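Local coordinates for protein Adp-ribosyltransferase (Staphylococcus aureus, PDB 1OJQ) that probably transfers ADP-ribose from NAD+ to target proteins, as a C3-like exoenzyme of the mono-ADP-ribosyltransferase family, at residues 1-6 and 78-83; 21-26 and 73-78. All blocks are in the same frame, centred on the assembly; numbering follows the deposited sequence.

The chain starts at the edge of a sheet: in interaction 1, residues 1-6 run beside residues 78-83, at the entrance to strand 81-87, before the chain goes on into helix 9-23. This pairing closes a long, largely helical loop of 71 residues. Within that loop, interaction 2 closes a shorter one, where the end of helix 9-23 and the residues just past it (21-26) meet the loop after helix 59-73 (73-78). The second loop is thus nested in the first, and P78 is common to both contacts, whose centres lie about 17 Å apart. Together they tie the N-terminal tail and two helices to the segment leading into the mixed sheet.

Interaction 1. Residues 1-6 and 78-83; sequences AETKNF and PDSVYV
K4 O is gripped by two neighbours on the segment 78-83. Y82 N donates a hydrogen bond to it at 3.0 Å, while V81 CA brings a weaker CA-H...O contact at 3.4 Å. The return bond runs from K4 N to S80 O at 2.8 Å. K4 thus bonds to the residues on either side of V81, the pattern of a parallel bridge. Water extends it both ways, one molecule linking E2 O with S80 N and another F6 N with Y82 O.

A hydrogen bond between hydroxyls reinforces the pairing: T3 OG1 and S80 OG lie 2.8 Å apart, and either could be the donor; S80 OG has a weak second bond to L158 O. In T3, chi1 of -64° turns the hydroxyl anti to the carbonyl carbon and puts CG2 anti to the backbone N, where it meets Y82 obliquely, 3.7 Å from CD1. Threonine therefore offers a polar and an apolar branch to two different partners. N5 comes obliquely to the same tyrosine, ND2 3.3 Å from Y82 CB, with amide and ring planes 87° apart; the hydrogen bond of ND2 to Y84 OH helps to fix the amide there.

K4 lays its methylenes against D79, CG 3.6 Å from D79 CB, before its bent chain leads the amine away. D79 OD1 accepts instead from W15 NE1, joining this strand entrance to helix 9-23. F6 meets V81 at its ring edge, CE2 4.1 Å from CG2; both apolar residues are buried, F6 also packing on W15, L141 and V142. V81 is hydrogen-bonded through its backbone to L158 of strand 152-158, so the N-terminal tail adds a short parallel bridge to the outer edge of strand 81-87, an end strand of the ADP-ribosyltransferase mixed sheet.

Interaction 2. Residues 21-26 and 73-78; sequences KSAKYS and SKSVTP
K74 stretches its methylenes along A23: its CB lies 3.8 Å from A23 CB, and farther out its CD is 3.6 Å from A23 O. The small alanine lets the backbones come close, so that A23 CA makes a CA-H...O contact with K74 O at 3.4 Å. On the same residue, A23 CB lies over one face of the Y25 ring, offset toward its rim. Because K74 is extended beyond CG, its amine reaches past A23 to D29 OD2, with which it forms a salt bridge, and to a water held by K24 O.

Serines suit the wet parts of the contact. S22 OG sits 3.7 Å from S75 CB, bonds to L19 O of its own helix and accepts a hydrogen bond from a water that in turn accepts one from V76 N. S75 OG and Y25 OH, 4.1 Å apart, are spanned by two waters, while S75 OG also bonds to A164 O.

K24, the first residue past helix 9-23, has positive phi and turns the chain out of it. S26 is the N-cap of helix 27-38, and its N donates to the same D29 OD2. Through A23 and Y25 on one side and K74 and S75 on the other, the joint between the two helices packs on the loop from helix 59-73 to strand 81-87.

Interaction 1. Residues 1-6 and 78-83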
loop_
_atom_site.group_PDB
_atom_site.type_symbol
_atom_site.label_atom_id
_atom_site.label_comp_id
_atom_site.label_asym_id
_atom_site.label_seq_id
_atom_site.Cartn_x
_atom_site.Cartn_y
_atom_site.Cartn_z
ATOM N N ALA A 1 5.894 7.201 -20.976
ATOM C CA ALA A 1 4.781 8.139 -20.825
ATOM C C ALA A 1 4.793 8.771 -19.442
ATOM O O ALA A 1 5.552 8.346 -18.562
ATOM C CB ALA A 1 3.488 7.396 -21.137
ATOM N N GLU A 2 3.981 9.803 -19.169
ATOM C CA GLU A 2 4.096 10.355 -17.815
ATOM C C GLU A 2 3.554 9.405 -16.741
ATOM O O GLU A 2 2.701 8.568 -16.983
ATOM C CB GLU A 2 3.361 11.687 -17.701
ATOM C CG GLU A 2 3.891 12.823 -18.554
ATOM C CD GLU A 2 3.587 12.682 -20.030
ATOM O OE1 GLU A 2 4.525 12.890 -20.833
ATOM O OE2 GLU A 2 2.442 12.374 -20.429
ATOM N N THR A 3 4.048 9.575 -15.527
ATOM C CA THR A 3 3.476 8.963 -14.329
ATOM C C THR A 3 2.318 9.807 -13.858
ATOM O O THR A 3 2.416 11.044 -13.884
ATOM C CB THR A 3 4.577 8.865 -13.259
ATOM O OG1 THR A 3 5.567 7.966 -13.809
ATOM C CG2 THR A 3 4.107 8.315 -11.922
ATOM N N LYS A 4 1.227 9.184 -13.437
ATOM C CA LYS A 4 0.087 9.924 -12.897
ATOM C C LYS A 4 0.257 10.140 -11.402
ATOM O O LYS A 4 0.828 9.296 -10.702
ATOM C CB LYS A 4 -1.219 9.158 -13.123
ATOM C CG LYS A 4 -1.457 8.708 -14.553
ATOM C CD LYS A 4 -2.078 9.787 -15.403
ATOM C CE LYS A 4 -3.526 10.107 -15.105
ATOM N NZ LYS A 4 -3.939 11.460 -15.583
ATOM N N ASN A 5 -0.255 11.255 -10.901
ATOM C CA ASN A 5 -0.265 11.501 -9.466
ATOM C C ASN A 5 -1.533 12.286 -9.147
ATOM O O ASN A 5 -1.638 13.384 -9.694
ATOM C CB ASN A 5 0.976 12.267 -9.041
ATOM C CG ASN A 5 1.067 12.365 -7.525
ATOM O OD1 ASN A 5 0.971 13.477 -7.001
ATOM N ND2 ASN A 5 1.208 11.264 -6.813
ATOM N N PHE A 6 -2.434 11.751 -8.335
ATOM C CA PHE A 6 -3.743 12.345 -8.116
ATOM C C PHE A 6 -3.856 13.119 -6.813
ATOM O O PHE A 6 -3.492 12.591 -5.755
ATOM C CB PHE A 6 -4.839 11.253 -8.111
ATOM C CG PHE A 6 -4.976 10.625 -9.496
ATOM C CD1 PHE A 6 -5.721 11.251 -10.488
ATOM C CD2 PHE A 6 -4.349 9.425 -9.781
ATOM C CE1 PHE A 6 -5.827 10.671 -11.742
ATOM C CE2 PHE A 6 -4.457 8.841 -11.036
ATOM C CZ PHE A 6 -5.198 9.465 -12.018
ATOM N N PRO A 78 -3.195 1.279 -16.367
ATOM C CA PRO A 78 -3.074 1.800 -17.740
ATOM C C PRO A 78 -2.019 2.884 -17.871
ATOM O O PRO A 78 -1.667 3.282 -18.985
ATOM C CB PRO A 78 -4.473 2.393 -17.969
ATOM C CG PRO A 78 -4.844 2.920 -16.608
ATOM C CD PRO A 78 -4.374 1.832 -15.673
ATOM N N ASP A 79 -1.498 3.397 -16.764
ATOM C CA ASP A 79 -0.389 4.350 -16.730
ATOM C C ASP A 79 0.532 4.008 -15.552
ATOM O O ASP A 79 0.058 3.413 -14.590
ATOM C CB ASP A 79 -0.822 5.798 -16.537
ATOM C CG ASP A 79 -1.858 6.277 -17.539
ATOM O OD1 ASP A 79 -3.070 6.281 -17.249
ATOM O OD2 ASP A 79 -1.430 6.647 -18.653
ATOM N N SER A 80 1.788 4.431 -15.633
ATOM C CA SER A 80 2.605 4.456 -14.415
ATOM C C SER A 80 1.891 5.380 -13.436
ATOM O O SER A 80 1.349 6.411 -13.863
ATOM C CB SER A 80 4.007 4.926 -14.765
ATOM O OG SER A 80 4.742 5.334 -13.630
ATOM N N VAL A 81 1.830 5.061 -12.144
ATOM C CA VAL A 81 1.066 5.932 -11.241
ATOM C C VAL A 81 1.617 5.863 -9.821
ATOM O O VAL A 81 2.135 4.796 -9.468
ATOM C CB VAL A 81 -0.428 5.514 -11.220
ATOM C CG1 VAL A 81 -0.582 4.045 -10.833
ATOM C CG2 VAL A 81 -1.260 6.383 -10.286
ATOM N N TYR A 82 1.515 6.942 -9.039
ATOM C CA TYR A 82 1.841 6.822 -7.617
ATOM C C TYR A 82 0.616 6.436 -6.789
ATOM O O TYR A 82 -0.469 6.975 -6.987
ATOM C CB TYR A 82 2.365 8.135 -7.017
ATOM C CG TYR A 82 3.838 8.360 -7.313
ATOM C CD1 TYR A 82 4.231 9.228 -8.317
ATOM C CD2 TYR A 82 4.802 7.683 -6.571
ATOM C CE1 TYR A 82 5.579 9.418 -8.576
ATOM C CE2 TYR A 82 6.152 7.865 -6.820
ATOM C CZ TYR A 82 6.512 8.739 -7.826
ATOM O OH TYR A 82 7.851 8.926 -8.081
ATOM N N VAL A 83 0.809 5.523 -5.847
ATOM C CA VAL A 83 -0.231 5.273 -4.841
ATOM C C VAL A 83 0.423 5.478 -3.472
ATOM O O VAL A 83 1.662 5.469 -3.390
ATOM C CB VAL A 83 -0.845 3.875 -4.939
ATOM C CG1 VAL A 83 -1.605 3.786 -6.264
ATOM C CG2 VAL A 83 0.172 2.752 -4.852
HETATM O O HOH W 1 2.606 5.955 -18.023
HETATM O O HOH W 2 -1.841 9.250 -7.142
#

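Interaction 2. Residues 21-26 and 73-78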
loop_
_atom_site.group_PDB
_atom_site.type_symbol
_atom_site.label_atom_id
_atom_site.label_comp_id
_atom_site.label_asym_id
_atom_site.label_seq_id
_atom_site.Cartn_x
_atom_site.Cartn_y
_atom_site.Cartn_z
ATOM N N LYS A 21 -13.615 -1.044 -15.145
ATOM C CA LYS A 21 -14.222 -1.390 -16.427
ATOM C C LYS A 21 -13.455 -2.510 -17.101
ATOM O O LYS A 21 -14.044 -3.475 -17.614
ATOM C CB LYS A 21 -14.258 -0.157 -17.334
ATOM C CG LYS A 21 -14.920 -0.456 -18.672
ATOM C CD LYS A 21 -15.293 0.829 -19.402
ATOM C CE LYS A 21 -15.941 0.512 -20.745
ATOM N NZ LYS A 21 -16.195 1.739 -21.552
ATOM N N SER A 22 -12.127 -2.409 -17.097
ATOM C CA SER A 22 -11.346 -3.405 -17.826
ATOM C C SER A 22 -11.411 -4.769 -17.161
ATOM O O SER A 22 -11.249 -5.810 -17.809
ATOM C CB SER A 22 -9.896 -2.934 -17.979
ATOM O OG SER A 22 -9.236 -3.026 -16.728
ATOM N N ALA A 23 -11.649 -4.820 -15.853
ATOM C CA ALA A 23 -11.580 -6.110 -15.161
ATOM C C ALA A 23 -12.809 -6.991 -15.359
ATOM O O ALA A 23 -12.666 -8.216 -15.205
ATOM C CB ALA A 23 -11.343 -5.846 -13.667
ATOM N N LYS A 24 -13.983 -6.439 -15.668
ATOM C CA LYS A 24 -15.205 -7.201 -15.891
ATOM C C LYS A 24 -15.481 -8.120 -14.709
ATOM O O LYS A 24 -15.608 -9.334 -14.883
ATOM C CB LYS A 24 -15.138 -8.107 -17.122
ATOM C CG LYS A 24 -14.823 -7.408 -18.432
ATOM C CD LYS A 24 -14.661 -8.430 -19.550
ATOM N N TYR A 25 -15.527 -7.553 -13.514
ATOM C CA TYR A 25 -15.624 -8.361 -12.318
ATOM C C TYR A 25 -16.895 -9.224 -12.316
ATOM O O TYR A 25 -17.949 -8.721 -12.697
ATOM C CB TYR A 25 -15.645 -7.473 -11.068
ATOM C CG TYR A 25 -14.337 -6.818 -10.713
ATOM C CD1 TYR A 25 -14.342 -5.516 -10.229
ATOM C CD2 TYR A 25 -13.136 -7.497 -10.848
ATOM C CE1 TYR A 25 -13.158 -4.883 -9.887
ATOM C CE2 TYR A 25 -11.943 -6.873 -10.515
ATOM C CZ TYR A 25 -11.974 -5.582 -10.041
ATOM O OH TYR A 25 -10.798 -4.948 -9.701
ATOM N N SER A 26 -16.752 -10.454 -11.853
ATOM C CA SER A 26 -17.855 -11.363 -11.579
ATOM C C SER A 26 -18.412 -11.156 -10.177
ATOM O O SER A 26 -17.845 -10.411 -9.384
ATOM C CB SER A 26 -17.358 -12.811 -11.691
ATOM O OG SER A 26 -16.504 -13.051 -10.568
ATOM N N SER A 73 -5.543 -9.772 -10.681
ATOM C CA SER A 73 -4.883 -10.003 -11.971
ATOM C C SER A 73 -5.757 -9.559 -13.132
ATOM O O SER A 73 -5.266 -9.473 -14.256
ATOM C CB SER A 73 -4.530 -11.497 -12.111
ATOM O OG SER A 73 -5.680 -12.261 -12.517
ATOM N N LYS A 74 -7.046 -9.300 -12.882
ATOM C CA LYS A 74 -7.962 -8.926 -13.959
ATOM C C LYS A 74 -7.772 -7.498 -14.451
ATOM O O LYS A 74 -8.336 -7.122 -15.486
ATOM C CB LYS A 74 -9.435 -9.136 -13.546
ATOM C CG LYS A 74 -9.748 -10.635 -13.546
ATOM C CD LYS A 74 -11.215 -10.889 -13.224
ATOM C CE LYS A 74 -11.524 -12.383 -13.217
ATOM N NZ LYS A 74 -12.998 -12.589 -12.998
ATOM N N SER A 75 -6.994 -6.703 -13.718
ATOM C CA SER A 75 -6.701 -5.367 -14.237
ATOM C C SER A 75 -5.227 -5.031 -14.010
ATOM O O SER A 75 -4.600 -5.429 -13.026
ATOM C CB SER A 75 -7.570 -4.261 -13.638
ATOM O OG SER A 75 -7.629 -4.326 -12.222
ATOM N N VAL A 76 -4.716 -4.267 -14.968
ATOM C CA VAL A 76 -3.370 -3.717 -14.837
ATOM C C VAL A 76 -3.445 -2.209 -14.923
ATOM O O VAL A 76 -4.384 -1.604 -15.445
ATOM C CB VAL A 76 -2.393 -4.255 -15.899
ATOM C CG1 VAL A 76 -2.252 -5.763 -15.744
ATOM C CG2 VAL A 76 -2.833 -3.875 -17.308
ATOM N N THR A 77 -2.426 -1.539 -14.386
ATOM C CA THR A 77 -2.454 -0.083 -14.478
ATOM C C THR A 77 -2.307 0.409 -15.916
ATOM O O THR A 77 -1.388 -0.015 -16.614
ATOM C CB THR A 77 -1.315 0.534 -13.629
ATOM O OG1 THR A 77 -0.078 -0.052 -14.061
ATOM C CG2 THR A 77 -1.489 0.196 -12.151
ATOM N N PRO A 78 -3.195 1.279 -16.367
ATOM C CA PRO A 78 -3.074 1.800 -17.740
ATOM C C PRO A 78 -2.019 2.884 -17.871
ATOM O O PRO A 78 -1.667 3.282 -18.985
ATOM C CB PRO A 78 -4.473 2.393 -17.969
ATOM C CG PRO A 78 -4.844 2.920 -16.608
ATOM C CD PRO A 78 -4.374 1.832 -15.673
HETATM O O HOH W 3 -6.552 -3.696 -17.217
HETATM O O HOH W 4 -9.377 -8.665 -17.347
HETATM O O HOH W 5 -14.274 -11.637 -15.376
HETATM O O HOH W 6 -8.729 -6.175 -10.710
HETATM O O HOH W 7 -9.736 -2.594 -10.898
#